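Local coordinates for TqaA (PDB 5DLK), which forms the terminal condensation-like (CT) domain of a fungal nonribosomal peptide synthetase, which probably releases the finished peptide by closing it into a macrocycle, at residues 83-94 and 192-203; 278-289 and 347-355. All coordinates share one frame; numbering follows the deposited sequence.

How the contacts relate
Both contacts lie in the condensation domain but far apart, centres about 41 Å and nearest atoms about 26 Å. Each joins two helices, and they share no element. Contact 1 ties helix 81-94 to the end of helix 186-197 and lies away from the annotated sites. Contact 2 ties the start of helix 283-299 to helix 346-358, beside phosphopantetheine-binding residues. Each is partly buried, with apolar packing and polar bonds at one end or side. The apolar centre of contact 1 is an aromatic ring, and at one end an arginine makes a salt bridge, and hydrogen bonds to the loop. Contact 2 packs around a leucine, and an uncharged glutamine amide makes its polar link.

Contact 1: 83-94 and 192-203; sequences RLRETCQSLVDR and DFAAIYNQTPLP
Asp192 OD2 is gripped by Arg94 NE in a salt bridge of 2.8 Å, by a water and by His95 NE2. The bond belongs to a helix-helix packing in the condensation-domain fold: helix 81-94, which also lies on strand 158-163, meets the last turns of helix 186-197. NE comes from above the carboxylate, 56° out of its plane, while OD2 stays near the guanidinium plane. The water bridges OD2 and Arg94 NH1. NH1 also gives a 2.8 Å hydrogen bond to Pro203 O, almost in line with the carbonyl bond, and NH2 adds a weak one. Leu202 lies over one face of the guanidinium. The arginine thus joins the helix end to the loop that follows the other helix.

Further along, Phe193 is a knob in a hole formed by Leu84, Thr87, Cys88 and Leu91. Thr87 CG2 sits over the ring centre, 3.5 Å from the centroid and 4° off the normal, a CH-pi contact. Leu84 CD1 and Cys88 SG meet the ring at its edge, SG lying 3.9 Å from Phe193 CE2. Ile196 CG2 fills in beside Thr87 CG2 and Ser90 CB. Tyr197 packs its ring edge near Leu84 N, and its OH is hydrogen-bonded to Asn80 N. Arg83 CG is 3.6 Å from Tyr197 CD1. Helix 186-197 then ends in a Schellman motif at Gln199. With the hydroxyl beside its own N (chi1 -61°), Thr87 has CG2 anti to that N and over the phenyl ring, and OG1 donates to Arg83 O at 2.6 Å.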
# COMPACT_ATOMS: atom_id res chain seq x y z
N ARG A 83 -26.44 3.94 15.33
CA ARG A 83 -25.35 4.89 15.18
C ARG A 83 -24.18 4.26 14.44
O ARG A 83 -23.52 4.91 13.63
CB ARG A 83 -24.90 5.40 16.55
CG ARG A 83 -23.91 6.56 16.48
CD ARG A 83 -24.42 7.76 17.24
NE ARG A 83 -24.68 7.42 18.63
CZ ARG A 83 -25.29 8.23 19.49
NH1 ARG A 83 -25.70 9.43 19.10
NH2 ARG A 83 -25.49 7.84 20.75
N LEU A 84 -23.93 2.98 14.72
CA LEU A 84 -22.93 2.22 13.99
C LEU A 84 -23.24 2.24 12.49
O LEU A 84 -22.37 2.54 11.67
CB LEU A 84 -22.87 0.79 14.52
CG LEU A 84 -21.53 0.07 14.48
CD1 LEU A 84 -20.44 0.86 15.23
CD2 LEU A 84 -21.71 -1.32 15.08
N ARG A 85 -24.49 1.92 12.14
CA ARG A 85 -24.93 1.91 10.75
C ARG A 85 -24.76 3.26 10.06
O ARG A 85 -24.26 3.32 8.93
CB ARG A 85 -26.41 1.50 10.66
CG ARG A 85 -26.68 0.04 10.91
CD ARG A 85 -28.17 -0.27 10.78
NE ARG A 85 -28.44 -1.57 11.38
CZ ARG A 85 -28.99 -1.75 12.58
NH1 ARG A 85 -29.39 -0.70 13.29
NH2 ARG A 85 -29.16 -2.97 13.04
N GLU A 86 -25.19 4.33 10.71
CA GLU A 86 -25.12 5.66 10.10
C GLU A 86 -23.68 6.17 10.00
O GLU A 86 -23.38 7.04 9.17
CB GLU A 86 -25.95 6.66 10.90
CG GLU A 86 -27.41 6.28 11.03
CD GLU A 86 -28.08 6.89 12.24
OE1 GLU A 86 -27.55 7.90 12.77
OE2 GLU A 86 -29.12 6.36 12.68
N THR A 87 -22.81 5.66 10.85
CA THR A 87 -21.40 6.05 10.81
C THR A 87 -20.73 5.53 9.53
O THR A 87 -19.92 6.23 8.91
CB THR A 87 -20.65 5.55 12.06
OG1 THR A 87 -21.25 6.13 13.23
CG2 THR A 87 -19.17 5.93 12.01
N CYS A 88 -21.09 4.32 9.12
CA CYS A 88 -20.66 3.78 7.83
C CYS A 88 -21.05 4.73 6.69
O CYS A 88 -20.25 5.02 5.79
CB CYS A 88 -21.25 2.39 7.59
SG CYS A 88 -20.78 1.14 8.82
N GLN A 89 -22.29 5.20 6.71
CA GLN A 89 -22.75 6.12 5.68
C GLN A 89 -21.91 7.40 5.72
O GLN A 89 -21.44 7.87 4.68
CB GLN A 89 -24.23 6.44 5.86
CG GLN A 89 -24.76 7.46 4.87
CD GLN A 89 -24.88 6.91 3.47
OE1 GLN A 89 -25.56 5.91 3.23
NE2 GLN A 89 -24.22 7.57 2.51
N SER A 90 -21.72 7.95 6.91
CA SER A 90 -21.04 9.24 7.04
C SER A 90 -19.55 9.13 6.68
O SER A 90 -18.96 10.08 6.16
CB SER A 90 -21.19 9.79 8.46
OG SER A 90 -22.55 10.12 8.72
N LEU A 91 -18.96 7.98 6.98
CA LEU A 91 -17.56 7.75 6.62
C LEU A 91 -17.39 7.80 5.09
O LEU A 91 -16.47 8.46 4.58
CB LEU A 91 -17.07 6.42 7.18
CG LEU A 91 -15.56 6.18 6.99
CD1 LEU A 91 -14.74 7.10 7.89
CD2 LEU A 91 -15.23 4.72 7.26
N VAL A 92 -18.28 7.13 4.37
CA VAL A 92 -18.21 7.09 2.92
C VAL A 92 -18.53 8.46 2.31
O VAL A 92 -17.90 8.87 1.32
CB VAL A 92 -19.15 6.02 2.37
CG1 VAL A 92 -19.17 6.03 0.85
CG2 VAL A 92 -18.71 4.65 2.89
N ASP A 93 -19.47 9.19 2.91
CA ASP A 93 -19.71 10.58 2.54
C ASP A 93 -18.42 11.42 2.60
O ASP A 93 -18.13 12.20 1.69
CB ASP A 93 -20.75 11.22 3.47
CG ASP A 93 -22.13 10.62 3.32
OD1 ASP A 93 -22.42 10.00 2.26
OD2 ASP A 93 -22.95 10.78 4.25
N ARG A 94 -17.66 11.24 3.67
CA ARG A 94 -16.48 12.05 3.92
C ARG A 94 -15.30 11.78 2.96
O ARG A 94 -14.60 12.72 2.58
CB ARG A 94 -16.01 11.84 5.37
CG ARG A 94 -14.73 12.58 5.74
CD ARG A 94 -14.44 12.41 7.22
NE ARG A 94 -13.16 12.99 7.63
CZ ARG A 94 -12.93 14.29 7.79
NH1 ARG A 94 -11.73 14.72 8.17
NH2 ARG A 94 -13.90 15.18 7.54
N ASP A 192 -11.40 8.45 12.09
CA ASP A 192 -12.58 9.15 11.58
C ASP A 192 -13.87 8.39 11.89
O ASP A 192 -14.87 9.00 12.27
CB ASP A 192 -12.48 9.39 10.07
CG ASP A 192 -11.54 10.53 9.72
OD1 ASP A 192 -10.80 11.01 10.61
OD2 ASP A 192 -11.54 10.96 8.54
N PHE A 193 -13.86 7.07 11.71
CA PHE A 193 -15.04 6.26 12.03
C PHE A 193 -15.43 6.46 13.50
O PHE A 193 -16.58 6.78 13.81
CB PHE A 193 -14.79 4.77 11.76
CG PHE A 193 -16.03 3.91 11.90
CD1 PHE A 193 -16.47 3.50 13.15
CD2 PHE A 193 -16.73 3.49 10.78
CE1 PHE A 193 -17.61 2.72 13.29
CE2 PHE A 193 -17.86 2.69 10.90
CZ PHE A 193 -18.30 2.31 12.16
N ALA A 194 -14.47 6.27 14.39
CA ALA A 194 -14.72 6.40 15.82
C ALA A 194 -15.23 7.80 16.16
O ALA A 194 -16.20 7.94 16.92
CB ALA A 194 -13.48 6.08 16.60
N ALA A 195 -14.59 8.82 15.60
CA ALA A 195 -14.98 10.20 15.85
C ALA A 195 -16.41 10.49 15.39
O ALA A 195 -17.15 11.21 16.07
CB ALA A 195 -14.00 11.17 15.17
N ILE A 196 -16.80 9.92 14.26
CA ILE A 196 -18.15 10.14 13.74
C ILE A 196 -19.17 9.44 14.63
O ILE A 196 -20.20 10.02 14.98
CB ILE A 196 -18.29 9.64 12.29
CG1 ILE A 196 -17.48 10.54 11.35
CG2 ILE A 196 -19.76 9.61 11.87
CD1 ILE A 196 -17.35 9.98 9.95
N TYR A 197 -18.86 8.20 15.01
CA TYR A 197 -19.70 7.47 15.96
C TYR A 197 -19.79 8.20 17.30
O TYR A 197 -20.87 8.31 17.89
CB TYR A 197 -19.16 6.05 16.16
CG TYR A 197 -19.97 5.21 17.14
CD1 TYR A 197 -21.03 4.44 16.70
CD2 TYR A 197 -19.66 5.19 18.49
CE1 TYR A 197 -21.77 3.67 17.58
CE2 TYR A 197 -20.39 4.43 19.38
CZ TYR A 197 -21.44 3.66 18.91
OH TYR A 197 -22.17 2.90 19.80
N ASN A 198 -18.65 8.70 17.78
CA ASN A 198 -18.59 9.41 19.06
C ASN A 198 -19.14 10.83 18.99
O ASN A 198 -19.14 11.56 19.98
CB ASN A 198 -17.16 9.47 19.58
CG ASN A 198 -16.62 8.13 19.97
OD1 ASN A 198 -17.37 7.19 20.22
ND2 ASN A 198 -15.29 8.03 20.03
N GLN A 199 -19.59 11.21 17.79
CA GLN A 199 -20.11 12.54 17.51
C GLN A 199 -19.11 13.63 17.87
O GLN A 199 -19.45 14.65 18.47
CB GLN A 199 -21.43 12.75 18.25
CG GLN A 199 -22.52 11.80 17.76
CD GLN A 199 -23.79 11.89 18.57
OE1 GLN A 199 -23.77 11.84 19.81
NE2 GLN A 199 -24.92 12.04 17.88
N THR A 200 -17.86 13.41 17.48
CA THR A 200 -16.84 14.45 17.50
C THR A 200 -16.72 15.06 16.11
O THR A 200 -16.50 14.33 15.14
CB THR A 200 -15.48 13.91 17.95
OG1 THR A 200 -15.63 13.17 19.17
CG2 THR A 200 -14.48 15.05 18.15
N PRO A 201 -16.91 16.38 15.99
CA PRO A 201 -16.68 17.05 14.70
C PRO A 201 -15.25 16.82 14.17
O PRO A 201 -14.30 16.69 14.95
CB PRO A 201 -16.93 18.52 15.03
CG PRO A 201 -17.97 18.46 16.10
CD PRO A 201 -17.60 17.26 16.95
N LEU A 202 -15.13 16.77 12.85
CA LEU A 202 -13.84 16.54 12.21
C LEU A 202 -13.49 17.69 11.28
O LEU A 202 -14.38 18.26 10.64
CB LEU A 202 -13.86 15.23 11.42
CG LEU A 202 -13.92 13.93 12.21
CD1 LEU A 202 -14.17 12.76 11.27
CD2 LEU A 202 -12.64 13.72 12.99
N PRO A 203 -12.20 18.03 11.20
CA PRO A 203 -11.78 19.09 10.27
C PRO A 203 -12.00 18.65 8.83
O PRO A 203 -11.93 17.45 8.56
CB PRO A 203 -10.30 19.26 10.58
CG PRO A 203 -9.88 17.94 11.13
CD PRO A 203 -11.06 17.42 11.89
O HOH W 1 -9.58 12.59 8.33

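Contact 2: 278-289 and 347-355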
# COMPACT_ATOMS: atom_id res chain seq x y z
N PRO A 278 22.82 3.17 14.03
CA PRO A 278 23.83 4.23 14.16
C PRO A 278 23.16 5.60 14.12
O PRO A 278 22.10 5.74 13.51
CB PRO A 278 24.74 4.02 12.95
CG PRO A 278 24.52 2.60 12.55
CD PRO A 278 23.09 2.29 12.88
N SER A 279 23.77 6.61 14.75
CA SER A 279 23.15 7.93 14.78
C SER A 279 22.89 8.45 13.36
O SER A 279 23.75 8.37 12.49
CB SER A 279 24.02 8.92 15.57
OG SER A 279 25.35 8.91 15.11
N GLY A 280 21.69 8.95 13.14
CA GLY A 280 21.34 9.55 11.86
C GLY A 280 20.86 8.56 10.81
O GLY A 280 20.41 8.98 9.74
N ILE A 281 20.95 7.27 11.10
CA ILE A 281 20.57 6.22 10.14
C ILE A 281 19.23 5.58 10.50
O ILE A 281 19.04 5.14 11.64
CB ILE A 281 21.63 5.12 10.07
CG1 ILE A 281 22.98 5.69 9.58
CG2 ILE A 281 21.17 3.95 9.18
CD1 ILE A 281 22.89 6.38 8.23
N THR A 282 18.30 5.52 9.54
CA THR A 282 17.00 4.93 9.79
C THR A 282 16.98 3.42 9.59
O THR A 282 17.88 2.84 8.98
CB THR A 282 15.92 5.53 8.88
OG1 THR A 282 16.17 5.13 7.52
CG2 THR A 282 15.90 7.04 8.99
N MET A 283 15.93 2.80 10.12
CA MET A 283 15.75 1.36 9.97
C MET A 283 15.56 1.01 8.49
O MET A 283 16.08 0.00 8.03
CB MET A 283 14.55 0.87 10.79
CG MET A 283 14.47 -0.66 10.90
SD MET A 283 15.87 -1.39 11.77
CE MET A 283 15.53 -0.81 13.44
N ALA A 284 14.82 1.83 7.75
CA ALA A 284 14.62 1.56 6.32
C ALA A 284 15.97 1.52 5.58
O ALA A 284 16.19 0.66 4.73
CB ALA A 284 13.71 2.60 5.69
N THR A 285 16.85 2.44 5.92
CA THR A 285 18.20 2.48 5.33
C THR A 285 18.97 1.20 5.61
O THR A 285 19.62 0.63 4.74
CB THR A 285 18.98 3.70 5.86
OG1 THR A 285 18.36 4.87 5.33
CG2 THR A 285 20.45 3.68 5.40
N LEU A 286 18.90 0.76 6.86
CA LEU A 286 19.60 -0.45 7.26
C LEU A 286 19.11 -1.66 6.44
O LEU A 286 19.91 -2.44 5.92
CB LEU A 286 19.40 -0.69 8.77
CG LEU A 286 20.14 -1.88 9.37
CD1 LEU A 286 21.64 -1.76 9.12
CD2 LEU A 286 19.88 -1.91 10.86
N VAL A 287 17.80 -1.78 6.27
CA VAL A 287 17.26 -2.88 5.50
C VAL A 287 17.65 -2.78 4.01
O VAL A 287 18.02 -3.78 3.38
CB VAL A 287 15.73 -2.92 5.60
CG1 VAL A 287 15.17 -3.96 4.64
CG2 VAL A 287 15.30 -3.18 7.05
N LYS A 288 17.56 -1.59 3.46
CA LYS A 288 17.86 -1.42 2.03
C LYS A 288 19.35 -1.54 1.74
O LYS A 288 19.74 -2.07 0.69
CB LYS A 288 17.29 -0.07 1.55
CG LYS A 288 15.75 -0.18 1.52
CD LYS A 288 15.07 1.17 1.54
CE LYS A 288 13.55 0.97 1.68
NZ LYS A 288 12.81 2.28 1.69
N ALA A 289 20.20 -1.08 2.67
CA ALA A 289 21.65 -1.26 2.50
C ALA A 289 22.01 -2.72 2.53
O ALA A 289 22.86 -3.18 1.77
CB ALA A 289 22.42 -0.51 3.57
N MET A 347 29.28 1.92 7.68
CA MET A 347 28.71 3.25 7.86
C MET A 347 28.64 4.06 6.55
O MET A 347 27.67 4.78 6.32
CB MET A 347 29.52 4.05 8.89
CG MET A 347 28.72 5.21 9.46
SD MET A 347 27.42 4.55 10.56
CE MET A 347 28.43 4.17 11.99
N ASP A 348 29.68 3.94 5.74
CA ASP A 348 29.75 4.65 4.45
C ASP A 348 28.61 4.18 3.56
O ASP A 348 27.98 4.98 2.87
CB ASP A 348 31.09 4.42 3.75
CG ASP A 348 32.28 4.99 4.54
OD1 ASP A 348 32.14 6.11 5.05
OD2 ASP A 348 33.33 4.32 4.64
N LEU A 349 28.37 2.87 3.56
CA LEU A 349 27.27 2.32 2.76
C LEU A 349 25.93 2.80 3.30
O LEU A 349 25.03 3.15 2.53
CB LEU A 349 27.33 0.77 2.75
CG LEU A 349 26.09 0.10 2.17
CD1 LEU A 349 25.90 0.52 0.72
CD2 LEU A 349 26.18 -1.43 2.29
N LEU A 350 25.78 2.82 4.63
CA LEU A 350 24.51 3.26 5.21
C LEU A 350 24.22 4.73 4.83
O LEU A 350 23.11 5.07 4.44
CB LEU A 350 24.51 3.10 6.72
CG LEU A 350 24.57 1.63 7.16
CD1 LEU A 350 24.79 1.52 8.67
CD2 LEU A 350 23.27 0.95 6.76
N HIS A 351 25.23 5.59 4.95
CA HIS A 351 25.02 7.01 4.62
C HIS A 351 24.65 7.20 3.16
O HIS A 351 23.74 7.98 2.84
CB HIS A 351 26.26 7.85 4.96
CG HIS A 351 26.34 8.20 6.42
ND1 HIS A 351 25.31 8.83 7.08
CD2 HIS A 351 27.31 7.99 7.34
CE1 HIS A 351 25.64 9.00 8.35
NE2 HIS A 351 26.85 8.49 8.53
N HIS A 352 25.34 6.48 2.28
CA HIS A 352 25.06 6.55 0.85
C HIS A 352 23.65 6.05 0.55
O HIS A 352 22.90 6.69 -0.20
CB HIS A 352 26.09 5.75 0.05
CG HIS A 352 25.76 5.62 -1.41
ND1 HIS A 352 25.76 6.69 -2.28
CD2 HIS A 352 25.43 4.53 -2.16
CE1 HIS A 352 25.43 6.27 -3.49
NE2 HIS A 352 25.24 4.96 -3.45
N THR A 353 23.28 4.91 1.13
CA THR A 353 21.97 4.33 0.86
C THR A 353 20.88 5.31 1.30
O THR A 353 19.85 5.47 0.61
CB THR A 353 21.81 2.97 1.57
OG1 THR A 353 22.80 2.07 1.06
CG2 THR A 353 20.44 2.36 1.31
N GLN A 354 21.11 5.98 2.41
CA GLN A 354 20.09 6.88 2.91
C GLN A 354 19.94 8.08 1.99
O GLN A 354 18.83 8.47 1.64
CB GLN A 354 20.38 7.33 4.34
CG GLN A 354 19.21 8.09 4.99
CD GLN A 354 19.20 7.93 6.49
OE1 GLN A 354 19.06 6.82 7.01
NE2 GLN A 354 19.39 9.04 7.22
N THR A 355 21.05 8.66 1.54
CA THR A 355 20.90 9.79 0.64
C THR A 355 20.39 9.35 -0.74
O THR A 355 19.74 10.14 -1.42
CB THR A 355 22.22 10.59 0.53
OG1 THR A 355 23.28 9.73 0.15
CG2 THR A 355 22.58 11.17 1.88
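The N-terminus of helix 283-299, with Thr282 at the N-cap, is bound here to helix 346-358. Thr282 belongs to the phosphopantetheine-binding site, which is empty in this model. The Gln354 side chain makes the polar link. Its CG is anti to the backbone N (chi1 -171°) and the chain runs on extended, which brings the amide to the turn before the cap. OE1 takes two hydrogen bonds in its carbonyl plane, each on a lone pair: one from Thr282 N at 2.9 Å, almost straight at 171°, and one from Thr285 OG1 at 2.7 Å. NE2 donates to Gly280 O, also at 2.7 Å. Gly280 has positive phi in the type II turn Pro278-Ile281. A leucine in place of Gln354 would probably leave Thr282 N, Thr285 OG1 and Gly280 O without these mates, and the cap freer to shift beside the binding site.

Away from the amide the contact is apolar. Leu350 is its centre: CD2 lies 3.6 Å from Ala289 CB and also touches Leu286 CD1, while CD1 reaches Pro278 CG. Ile281 CD1 touches Leu350 CB and approaches His351 ND1, 3.6 Å away. Met347 and Pro278 run past each other in opposite directions, Met347 SD 3.6 Å from Pro278 CB. Thr353 packs on Ala289 and turns its hydroxyl back to Leu349 O.

The Gln354 side chain is about 5 Å from that of Tyr357, another phosphopantetheine-binding residue. Leu286 and Leu349 both pack on Phe463 of helix 446-465. On the sheet, Leu349 and Thr353 touch Val335 of strand 329-336, while Val287 rests on Val388 of strand 386-390.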